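Local coordinates for bifunctional purine biosynthetic protein ADE5,7 (Cryptococcus neoformans var. grubii serotype A, PDB 7LVO) that catalyses two ATP-dependent steps of de novo purine synthesis, its N-terminal part, the portion described here, ligating 5-phosphoribosylamine to glycine, at residues 277-280 with 281-284; 283-287 with 288-292; 357-360 with 361-364; 415-419 with 420-424. All coordinates share one frame; numbering follows the deposited sequence.

Interaction 1. Residues 277-280 with 281-284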
loop_
_atom_site.group_PDB
_atom_site.type_symbol
_atom_site.label_atom_id
_atom_site.label_comp_id
_atom_site.label_asym_id
_atom_site.label_seq_id
_atom_site.Cartn_x
_atom_site.Cartn_y
_atom_site.Cartn_z
ATOM N N GLY A 277 -0.792 -5.162 10.972
ATOM C CA GLY A 277 -1.839 -6.129 10.713
ATOM C C GLY A 277 -3.094 -5.496 10.152
ATOM O O GLY A 277 -3.365 -4.320 10.401
ATOM N N ALA A 278 -3.871 -6.266 9.393
ATOM C CA ALA A 278 -5.078 -5.743 8.767
ATOM C C ALA A 278 -6.127 -6.843 8.678
ATOM O O ALA A 278 -5.836 -8.033 8.832
ATOM C CB ALA A 278 -4.778 -5.176 7.372
ATOM N N TYR A 279 -7.361 -6.425 8.434
ATOM C CA TYR A 279 -8.477 -7.350 8.308
ATOM C C TYR A 279 -9.503 -6.739 7.363
ATOM O O TYR A 279 -9.566 -5.517 7.187
ATOM C CB TYR A 279 -9.113 -7.669 9.669
ATOM C CG TYR A 279 -9.519 -6.448 10.465
ATOM C CD1 TYR A 279 -8.601 -5.774 11.254
ATOM C CD2 TYR A 279 -10.821 -5.965 10.418
ATOM C CE1 TYR A 279 -8.963 -4.657 11.983
ATOM C CE2 TYR A 279 -11.193 -4.844 11.141
ATOM C CZ TYR A 279 -10.258 -4.198 11.923
ATOM O OH TYR A 279 -10.612 -3.080 12.645
ATOM N N ALA A 280 -10.309 -7.611 6.752
ATOM C CA ALA A 280 -11.323 -7.183 5.795
ATOM C C ALA A 280 -12.315 -8.314 5.613
ATOM O O ALA A 280 -11.939 -9.483 5.743
ATOM C CB ALA A 280 -10.685 -6.806 4.444
ATOM N N PRO A 281 -13.593 -8.006 5.323
ATOM C CA PRO A 281 -14.158 -6.651 5.263
ATOM C C PRO A 281 -14.264 -6.017 6.648
ATOM O O PRO A 281 -14.649 -6.683 7.589
ATOM C CB PRO A 281 -15.557 -6.863 4.659
ATOM C CG PRO A 281 -15.526 -8.223 4.053
ATOM C CD PRO A 281 -14.557 -9.025 4.875
ATOM N N ALA A 282 -13.908 -4.751 6.754
ATOM C CA ALA A 282 -14.008 -4.033 8.018
ATOM C C ALA A 282 -15.476 -3.802 8.347
ATOM O O ALA A 282 -16.143 -3.051 7.624
ATOM C CB ALA A 282 -13.262 -2.701 7.925
ATOM N N PRO A 283 -16.016 -4.403 9.410
ATOM C CA PRO A 283 -17.447 -4.206 9.707
ATOM C C PRO A 283 -17.853 -2.749 9.831
ATOM O O PRO A 283 -19.005 -2.401 9.534
ATOM C CB PRO A 283 -17.638 -4.965 11.029
ATOM C CG PRO A 283 -16.555 -5.996 11.038
ATOM C CD PRO A 283 -15.375 -5.338 10.352
ATOM N N ILE A 284 -16.940 -1.876 10.259
ATOM C CA ILE A 284 -17.286 -0.471 10.422
ATOM C C ILE A 284 -17.620 0.188 9.090
ATOM O O ILE A 284 -18.327 1.203 9.064
ATOM C CB ILE A 284 -16.142 0.280 11.125
ATOM C CG1 ILE A 284 -16.614 1.661 11.580
ATOM C CG2 ILE A 284 -14.937 0.402 10.203
ATOM C CD1 ILE A 284 -15.619 2.378 12.459
#

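Interaction 2. Residues 283-287 with 288-292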
loop_
_atom_site.group_PDB
_atom_site.type_symbol
_atom_site.label_atom_id
_atom_site.label_comp_id
_atom_site.label_asym_id
_atom_site.label_seq_id
_atom_site.Cartn_x
_atom_site.Cartn_y
_atom_site.Cartn_z
ATOM N N PRO A 283 -16.016 -4.403 9.410
ATOM C CA PRO A 283 -17.447 -4.206 9.707
ATOM C C PRO A 283 -17.853 -2.749 9.831
ATOM O O PRO A 283 -19.005 -2.401 9.534
ATOM C CB PRO A 283 -17.638 -4.965 11.029
ATOM C CG PRO A 283 -16.555 -5.996 11.038
ATOM C CD PRO A 283 -15.375 -5.338 10.352
ATOM N N ILE A 284 -16.940 -1.876 10.259
ATOM C CA ILE A 284 -17.286 -0.471 10.422
ATOM C C ILE A 284 -17.620 0.188 9.090
ATOM O O ILE A 284 -18.327 1.203 9.064
ATOM C CB ILE A 284 -16.142 0.280 11.125
ATOM C CG1 ILE A 284 -16.614 1.661 11.580
ATOM C CG2 ILE A 284 -14.937 0.402 10.203
ATOM C CD1 ILE A 284 -15.619 2.378 12.459
ATOM N N ALA A 285 -17.125 -0.357 7.978
ATOM C CA ALA A 285 -17.461 0.148 6.651
ATOM C C ALA A 285 -18.787 -0.478 6.236
ATOM O O ALA A 285 -18.846 -1.474 5.509
ATOM C CB ALA A 285 -16.350 -0.161 5.654
ATOM N N THR A 286 -19.871 0.120 6.726
ATOM C CA THR A 286 -21.204 -0.371 6.424
ATOM C C THR A 286 -21.565 -0.086 4.962
ATOM O O THR A 286 -20.853 0.608 4.239
ATOM C CB THR A 286 -22.235 0.274 7.345
ATOM O OG1 THR A 286 -22.283 1.683 7.091
ATOM C CG2 THR A 286 -21.885 0.029 8.809
ATOM N N LYS A 287 -22.705 -0.630 4.536
ATOM C CA LYS A 287 -23.173 -0.388 3.175
ATOM C C LYS A 287 -23.299 1.107 2.900
ATOM O O LYS A 287 -22.887 1.592 1.840
ATOM C CB LYS A 287 -24.511 -1.095 2.956
ATOM C CG LYS A 287 -25.105 -0.915 1.570
ATOM C CD LYS A 287 -26.425 -1.673 1.439
ATOM C CE LYS A 287 -27.069 -1.460 0.076
ATOM N NZ LYS A 287 -27.483 -0.046 -0.135
ATOM N N GLU A 288 -23.862 1.854 3.850
ATOM C CA GLU A 288 -24.023 3.290 3.658
ATOM C C GLU A 288 -22.677 3.999 3.629
ATOM O O GLU A 288 -22.469 4.917 2.820
ATOM C CB GLU A 288 -24.907 3.870 4.765
ATOM C CG GLU A 288 -26.316 3.297 4.814
ATOM C CD GLU A 288 -26.402 1.975 5.564
ATOM O OE1 GLU A 288 -25.346 1.393 5.890
ATOM O OE2 GLU A 288 -27.533 1.517 5.831
ATOM N N ILE A 289 -21.754 3.600 4.506
ATOM C CA ILE A 289 -20.432 4.221 4.518
ATOM C C ILE A 289 -19.693 3.930 3.217
ATOM O O ILE A 289 -19.049 4.813 2.638
ATOM C CB ILE A 289 -19.624 3.743 5.739
ATOM C CG1 ILE A 289 -20.298 4.177 7.045
ATOM C CG2 ILE A 289 -18.196 4.277 5.669
ATOM C CD1 ILE A 289 -20.260 5.662 7.305
ATOM N N MET A 290 -19.738 2.682 2.755
ATOM C CA MET A 290 -19.042 2.336 1.516
ATOM C C MET A 290 -19.660 3.049 0.322
ATOM O O MET A 290 -18.948 3.446 -0.613
ATOM C CB MET A 290 -19.065 0.826 1.307
ATOM C CG MET A 290 -18.003 0.086 2.095
ATOM S SD MET A 290 -16.338 0.535 1.554
ATOM C CE MET A 290 -16.271 -0.248 -0.045
ATOM N N GLU A 291 -20.985 3.223 0.334
ATOM C CA GLU A 291 -21.632 3.982 -0.731
ATOM C C GLU A 291 -21.096 5.407 -0.776
ATOM O O GLU A 291 -20.856 5.952 -1.857
ATOM C CB GLU A 291 -23.148 3.983 -0.532
ATOM C CG GLU A 291 -23.926 4.559 -1.704
ATOM C CD GLU A 291 -23.798 3.719 -2.960
ATOM O OE1 GLU A 291 -23.369 2.548 -2.854
ATOM O OE2 GLU A 291 -24.118 4.231 -4.054
ATOM N N ARG A 292 -20.879 6.013 0.396
ATOM C CA ARG A 292 -20.367 7.377 0.449
ATOM C C ARG A 292 -18.936 7.446 -0.072
ATOM O O ARG A 292 -18.607 8.306 -0.895
ATOM C CB ARG A 292 -20.442 7.905 1.879
ATOM C CG ARG A 292 -21.840 7.888 2.480
ATOM C CD ARG A 292 -22.497 9.257 2.437
ATOM N NE ARG A 292 -22.779 9.694 1.075
ATOM C CZ ARG A 292 -23.324 10.863 0.764
ATOM N NH1 ARG A 292 -23.650 11.744 1.697
ATOM N NH2 ARG A 292 -23.551 11.153 -0.514
#

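Interaction 3. Residues 357-360 with 361-364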
loop_
_atom_site.group_PDB
_atom_site.type_symbol
_atom_site.label_atom_id
_atom_site.label_comp_id
_atom_site.label_asym_id
_atom_site.label_seq_id
_atom_site.Cartn_x
_atom_site.Cartn_y
_atom_site.Cartn_z
ATOM N N VAL A 357 -7.223 -9.544 -14.121
ATOM C CA VAL A 357 -7.678 -8.270 -13.577
ATOM C C VAL A 357 -6.646 -7.177 -13.847
ATOM O O VAL A 357 -6.984 -6.068 -14.269
ATOM C CB VAL A 357 -7.971 -8.410 -12.072
ATOM C CG1 VAL A 357 -8.245 -7.045 -11.453
ATOM C CG2 VAL A 357 -9.137 -9.359 -11.851
ATOM N N LEU A 358 -5.368 -7.480 -13.618
ATOM C CA LEU A 358 -4.333 -6.466 -13.791
ATOM C C LEU A 358 -4.196 -6.058 -15.255
ATOM O O LEU A 358 -3.979 -4.883 -15.557
ATOM C CB LEU A 358 -3.001 -6.984 -13.245
ATOM C CG LEU A 358 -2.968 -7.363 -11.765
ATOM C CD1 LEU A 358 -1.585 -7.908 -11.409
ATOM C CD2 LEU A 358 -3.301 -6.157 -10.891
ATOM N N LEU A 359 -4.310 -7.015 -16.175
ATOM C CA LEU A 359 -4.195 -6.693 -17.590
ATOM C C LEU A 359 -5.424 -5.943 -18.077
ATOM O O LEU A 359 -5.310 -5.021 -18.893
ATOM C CB LEU A 359 -3.986 -7.958 -18.414
ATOM C CG LEU A 359 -2.584 -8.562 -18.385
ATOM C CD1 LEU A 359 -2.581 -9.903 -19.116
ATOM C CD2 LEU A 359 -1.560 -7.621 -18.995
ATOM N N ALA A 360 -6.605 -6.317 -17.584
ATOM C CA ALA A 360 -7.811 -5.573 -17.939
ATOM C C ALA A 360 -7.686 -4.104 -17.556
ATOM O O ALA A 360 -8.292 -3.240 -18.199
ATOM C CB ALA A 360 -9.032 -6.201 -17.266
ATOM N N CYS A 361 -6.918 -3.803 -16.506
ATOM C CA CYS A 361 -6.724 -2.413 -16.110
ATOM C C CYS A 361 -5.835 -1.676 -17.107
ATOM O O CYS A 361 -6.170 -0.576 -17.563
ATOM C CB CYS A 361 -6.127 -2.355 -14.702
ATOM S SG CYS A 361 -7.298 -2.776 -13.397
ATOM N N VAL A 362 -4.684 -2.260 -17.454
ATOM C CA VAL A 362 -3.789 -1.578 -18.374
ATOM C C VAL A 362 -4.338 -1.585 -19.799
ATOM O O VAL A 362 -3.941 -0.745 -20.612
ATOM C CB VAL A 362 -2.379 -2.190 -18.346
ATOM C CG1 VAL A 362 -1.840 -2.179 -16.927
ATOM C CG2 VAL A 362 -2.382 -3.603 -18.924
ATOM N N GLU A 363 -5.238 -2.514 -20.120
ATOM C CA GLU A 363 -5.840 -2.611 -21.446
ATOM C C GLU A 363 -7.182 -1.895 -21.537
ATOM O O GLU A 363 -7.784 -1.863 -22.613
ATOM C CB GLU A 363 -5.996 -4.081 -21.838
ATOM C CG GLU A 363 -4.662 -4.801 -21.995
ATOM C CD GLU A 363 -4.811 -6.268 -22.318
ATOM O OE1 GLU A 363 -5.955 -6.741 -22.460
ATOM O OE2 GLU A 363 -3.771 -6.955 -22.438
ATOM N N ARG A 364 -7.660 -1.319 -20.437
ATOM C CA ARG A 364 -8.840 -0.455 -20.440
ATOM C C ARG A 364 -10.106 -1.255 -20.750
ATOM O O ARG A 364 -10.912 -0.874 -21.600
ATOM C CB ARG A 364 -8.667 0.705 -21.426
ATOM C CG ARG A 364 -7.255 1.314 -21.445
ATOM C CD ARG A 364 -6.698 1.569 -20.034
ATOM N NE ARG A 364 -5.282 1.929 -20.084
ATOM C CZ ARG A 364 -4.817 3.167 -20.144
ATOM N NH1 ARG A 364 -5.626 4.210 -20.116
ATOM N NH2 ARG A 364 -3.501 3.362 -20.214
#

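Interaction 4. Residues 415-419 with 420-424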
loop_
_atom_site.group_PDB
_atom_site.type_symbol
_atom_site.label_atom_id
_atom_site.label_comp_id
_atom_site.label_asym_id
_atom_site.label_seq_id
_atom_site.Cartn_x
_atom_site.Cartn_y
_atom_site.Cartn_z
ATOM N N LYS A 415 15.268 -13.286 3.868
ATOM C CA LYS A 415 16.239 -13.559 2.820
ATOM C C LYS A 415 16.759 -14.976 3.002
ATOM O O LYS A 415 16.831 -15.485 4.124
ATOM C CB LYS A 415 17.397 -12.557 2.855
ATOM C CG LYS A 415 18.292 -12.593 1.627
ATOM C CD LYS A 415 19.620 -11.891 1.888
ATOM C CE LYS A 415 20.418 -11.713 0.601
ATOM N NZ LYS A 415 20.549 -12.985 -0.168
ATOM N N ARG A 416 17.110 -15.609 1.884
ATOM C CA ARG A 416 17.751 -16.915 1.908
ATOM C C ARG A 416 19.265 -16.740 1.863
ATOM O O ARG A 416 19.780 -15.860 1.168
ATOM C CB ARG A 416 17.287 -17.775 0.735
ATOM C CG ARG A 416 15.884 -18.336 0.889
ATOM C CD ARG A 416 15.824 -19.428 1.943
ATOM N NE ARG A 416 16.358 -20.699 1.465
ATOM C CZ ARG A 416 16.452 -21.798 2.203
ATOM N NH1 ARG A 416 16.074 -21.811 3.471
ATOM N NH2 ARG A 416 16.935 -22.911 1.656
ATOM N N SER A 417 19.975 -17.590 2.602
ATOM C CA SER A 417 21.431 -17.505 2.658
ATOM C C SER A 417 21.970 -18.830 3.180
ATOM O O SER A 417 21.853 -19.115 4.375
ATOM C CB SER A 417 21.869 -16.344 3.543
ATOM O OG SER A 417 21.446 -16.541 4.878
ATOM N N ASP A 418 22.551 -19.632 2.289
ATOM C CA ASP A 418 23.188 -20.892 2.668
ATOM C C ASP A 418 22.169 -21.872 3.248
ATOM O O ASP A 418 22.384 -22.487 4.294
ATOM C CB ASP A 418 24.336 -20.647 3.650
ATOM C CG ASP A 418 25.326 -19.615 3.142
ATOM O OD1 ASP A 418 25.463 -19.471 1.906
ATOM O OD2 ASP A 418 25.966 -18.941 3.980
ATOM N N ASN A 419 21.045 -22.014 2.551
ATOM C CA ASN A 419 19.995 -22.957 2.928
ATOM C C ASN A 419 19.456 -22.647 4.328
ATOM O O ASN A 419 19.523 -23.463 5.250
ATOM C CB ASN A 419 20.504 -24.400 2.839
ATOM C CG ASN A 419 19.380 -25.422 2.903
ATOM O OD1 ASN A 419 18.256 -25.158 2.470
ATOM N ND2 ASN A 419 19.680 -26.597 3.445
ATOM N N VAL A 420 18.915 -21.438 4.470
ATOM C CA VAL A 420 18.289 -21.010 5.717
ATOM C C VAL A 420 17.693 -19.621 5.533
ATOM O O VAL A 420 18.328 -18.726 4.961
ATOM C CB VAL A 420 19.291 -21.030 6.886
ATOM C CG1 VAL A 420 20.387 -19.999 6.664
ATOM C CG2 VAL A 420 18.575 -20.783 8.201
ATOM N N THR A 421 16.469 -19.432 6.017
ATOM C CA THR A 421 15.797 -18.144 5.932
ATOM C C THR A 421 16.119 -17.315 7.168
ATOM O O THR A 421 15.971 -17.792 8.299
ATOM C CB THR A 421 14.284 -18.330 5.795
ATOM O OG1 THR A 421 14.013 -19.199 4.691
ATOM C CG2 THR A 421 13.600 -16.990 5.566
ATOM N N VAL A 422 16.541 -16.073 6.950
ATOM C CA VAL A 422 16.923 -15.180 8.036
ATOM C C VAL A 422 16.167 -13.869 7.887
ATOM O O VAL A 422 15.772 -13.481 6.785
ATOM C CB VAL A 422 18.445 -14.919 8.069
ATOM C CG1 VAL A 422 19.209 -16.237 8.159
ATOM C CG2 VAL A 422 18.874 -14.126 6.839
ATOM N N THR A 423 15.963 -13.190 9.011
ATOM C CA THR A 423 15.333 -11.883 8.982
ATOM C C THR A 423 16.177 -10.921 8.158
ATOM O O THR A 423 17.410 -11.029 8.105
ATOM C CB THR A 423 15.148 -11.339 10.401
ATOM O OG1 THR A 423 16.429 -11.196 11.029
ATOM C CG2 THR A 423 14.290 -12.288 11.227
ATOM N N ASP A 424 15.494 -9.970 7.501
ATOM C CA ASP A 424 16.187 -9.000 6.659
ATOM C C ASP A 424 15.468 -7.652 6.630
ATOM O O ASP A 424 15.653 -6.887 5.676
ATOM C CB ASP A 424 16.334 -9.558 5.231
ATOM C CG ASP A 424 17.340 -8.789 4.402
ATOM O OD1 ASP A 424 18.500 -8.650 4.847
ATOM O OD2 ASP A 424 16.973 -8.334 3.298
#

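Interaction 1. Residues 277-280 with 281-284
Ala280 and Pro281 are joined by a cis peptide bond, which brings Ala280 CA to 2.9 Å from Pro281 CA and turns the chain sharply where the extended run 277-280 ends. Beyond the kink the 281-284 run continues without regular secondary structure, and Ala280 CA remains only 3.7 Å from Ala282 N. The bend brings Ala282 and Pro283 back beside the Tyr279 ring. That ring leans forward along the chain: with chi1 at 53° its CG sits between the backbone N and the carbonyl carbon, and the CE2 corner is carried toward the residues past the proline. Pro283 CD meets that corner at the ring edge, 4.3 Å from Tyr279 CE2, while Ala282 CA stands obliquely to the ring, 4.3 Å from Tyr279 CE2, and Ala282 CB is hardly farther off. These are light apolar touches. In the fold, 277-280 is an inner strand of an antiparallel sheet, flanked by strand 259-263 and strand 377-384, so that the sheet ties the ATP-grasp part of the chain to its C-terminal part, and the cis proline lies at the exit toward helix 287-307. The phenol oxygen of Tyr279 hydrogen-bonds to Gln259 on the neighbouring strand, which holds the far end of the ring, and backbone bonding between Ala282 and Ala257 ties down the turned chain. Ala280 CB packs on Leu344 of helix 340-344.

Interaction 2. Residues 283-287 with 288-292
Thr286 OG1 is gripped from two directions at the start of helix 287-307. It accepts the amide hydrogen of Ile289, with Ile289 N at 3.3 Å from Thr286 OG1 and a fairly straight approach of 163°, and it donates weakly to the carboxylate of Glu288, Thr286 OG1 to Glu288 OE1 being also 3.3 Å. This is N-capping by threonine: chi1 of 64° tucks the hydroxyl between backbone N and carbonyl carbon, facing the first turn. The main chain of the same residue opens the helical ladder, with Met290 N 2.8 Å from Thr286 O. A second rung follows between the Glu291 amide and the Lys287 carbonyl. Ile289 runs slantwise past the threonine, CG1 against the hydroxyl. On the apolar side, Ala285, the centre of an inverse gamma turn just before the cap, sets its CB 3.9 Å from Met290 CG, a pairing across the cap in the positions of a hydrophobic staple; both residues also rest on Ala257. The Glu288 chain bends at chi2 (83°), which swings OE1 back to the cap instead of out along the helix. Lys287 NZ stays 6.2 Å from Glu288 OE2, so the two form no ion pair. The hydroxyl thus serves as both acceptor and weak donor, and the carboxylate, at the solvent-facing start of the helix, is probably stabilised a little by the helix N-terminus.

Interaction 3. Residues 357-360 with 361-364
Glu363 N donates to Leu359 O at 2.8 Å, the shortest bond in the last turn of helix 354-362. The helix ends in a Schellman motif: Arg364 takes a positive phi of 68° and its turn is tied back into the last helical turn. Just upstream the ladder is stretched. Cys361 N reaches Val357 O at 3.2 Å and shares itself weakly with Leu358 O, while the bond from Val362 N to that same Leu358 O is also weak. The end is held from outside the backbone as well, for the bent arginine chain folds back so that Arg364 NE lies 3.0 Å from Val362 O, in a hydrogen bond. That acceptor is in the guanidinium plane, yet the nitrogen stands well above the carbonyl plane, so no lone pair is addressed directly. Around the polar ladder, Leu359 and Glu363 run alongside each other in the same direction, and the glutamate's methylene groups pass over the Leu359 carbonyl, with Glu363 CB 3.2 Å from Leu359 O. Its carboxylate forms a salt bridge to Arg365. Farther out, the helix is wedged between sheets: Val357, Leu358 and Cys361 pack on Phe246 of strand 240-248, whereas Leu358 and Leu359 reach Leu108 of strand 108-111, joining the ATP-grasp part to the N-terminal part. Across the contact, Leu359 slants past Val362, whose chi1 of -56° sets CG2 between backbone N and carbonyl carbon, and Leu359 CD2 ends 4.1 Å from Val362 CG2.

Interaction 4. Residues 415-419 with 420-424
Lys415 and Val422 form the hydrogen-bonded pair of a short antiparallel beta hairpin, and here the two strands are drawn together: Val422 N lies 2.9 Å from Lys415 O, and Lys415 N lies 3.0 Å from Val422 O. Ser417 N adds a third rung to Val420 O at 3.1 Å, after which Asp418 and Asn419, both in left-handed backbone conformation, reverse the chain. The non-hydrogen-bonded pair Arg416 and Thr421 carries the closer side-chain packing. Arg416, bent at chi2 and chi3, doubles back beneath the turn and crosses Thr421 at about a right angle, with its CD 3.3 Å from Thr421 OG1. One face of its guanidinium is overlain by the Val420 amide, and its NH2 holds Asn419 OD1 at 2.7 Å, in the carbonyl plane on a lone pair. Both Arg416 and Thr421 also touch Leu76 of helix 72-77. The opposite face, with Lys415 and Val422, is looser. Lys415 CB meets Asp424 CB at 4.0 Å, while the charged ends stay apart. At the turn the exposed Asp418 is poorly ordered, consistent with mobility. Instead of pairing with Asp424, Lys415 curls at chi4 (-51°) and its NZ bonds to Arg416 O at 3.3 Å.

Interactions 1 and 2 are consecutive: they share Pro283 and Ile284, their centres lie 12 Å apart, and together they carry the chain from strand 277-280 over a cis proline into helix 287-307. Both border the predicted ATP-binding region, the side chain of Ile284 being about 3 Å from that of Pro239 and that of Ala282 about 5 Å from that of Ile241. Interaction 3 ends another helix, its centre 26 Å from that of interaction 1 and 27 Å from that of interaction 2. Interaction 4, in the C-terminal part, lies across the molecule, 42 Å from interaction 2 between centres. Interactions 3 and 4 lie away from the predicted ATP and magnesium sites.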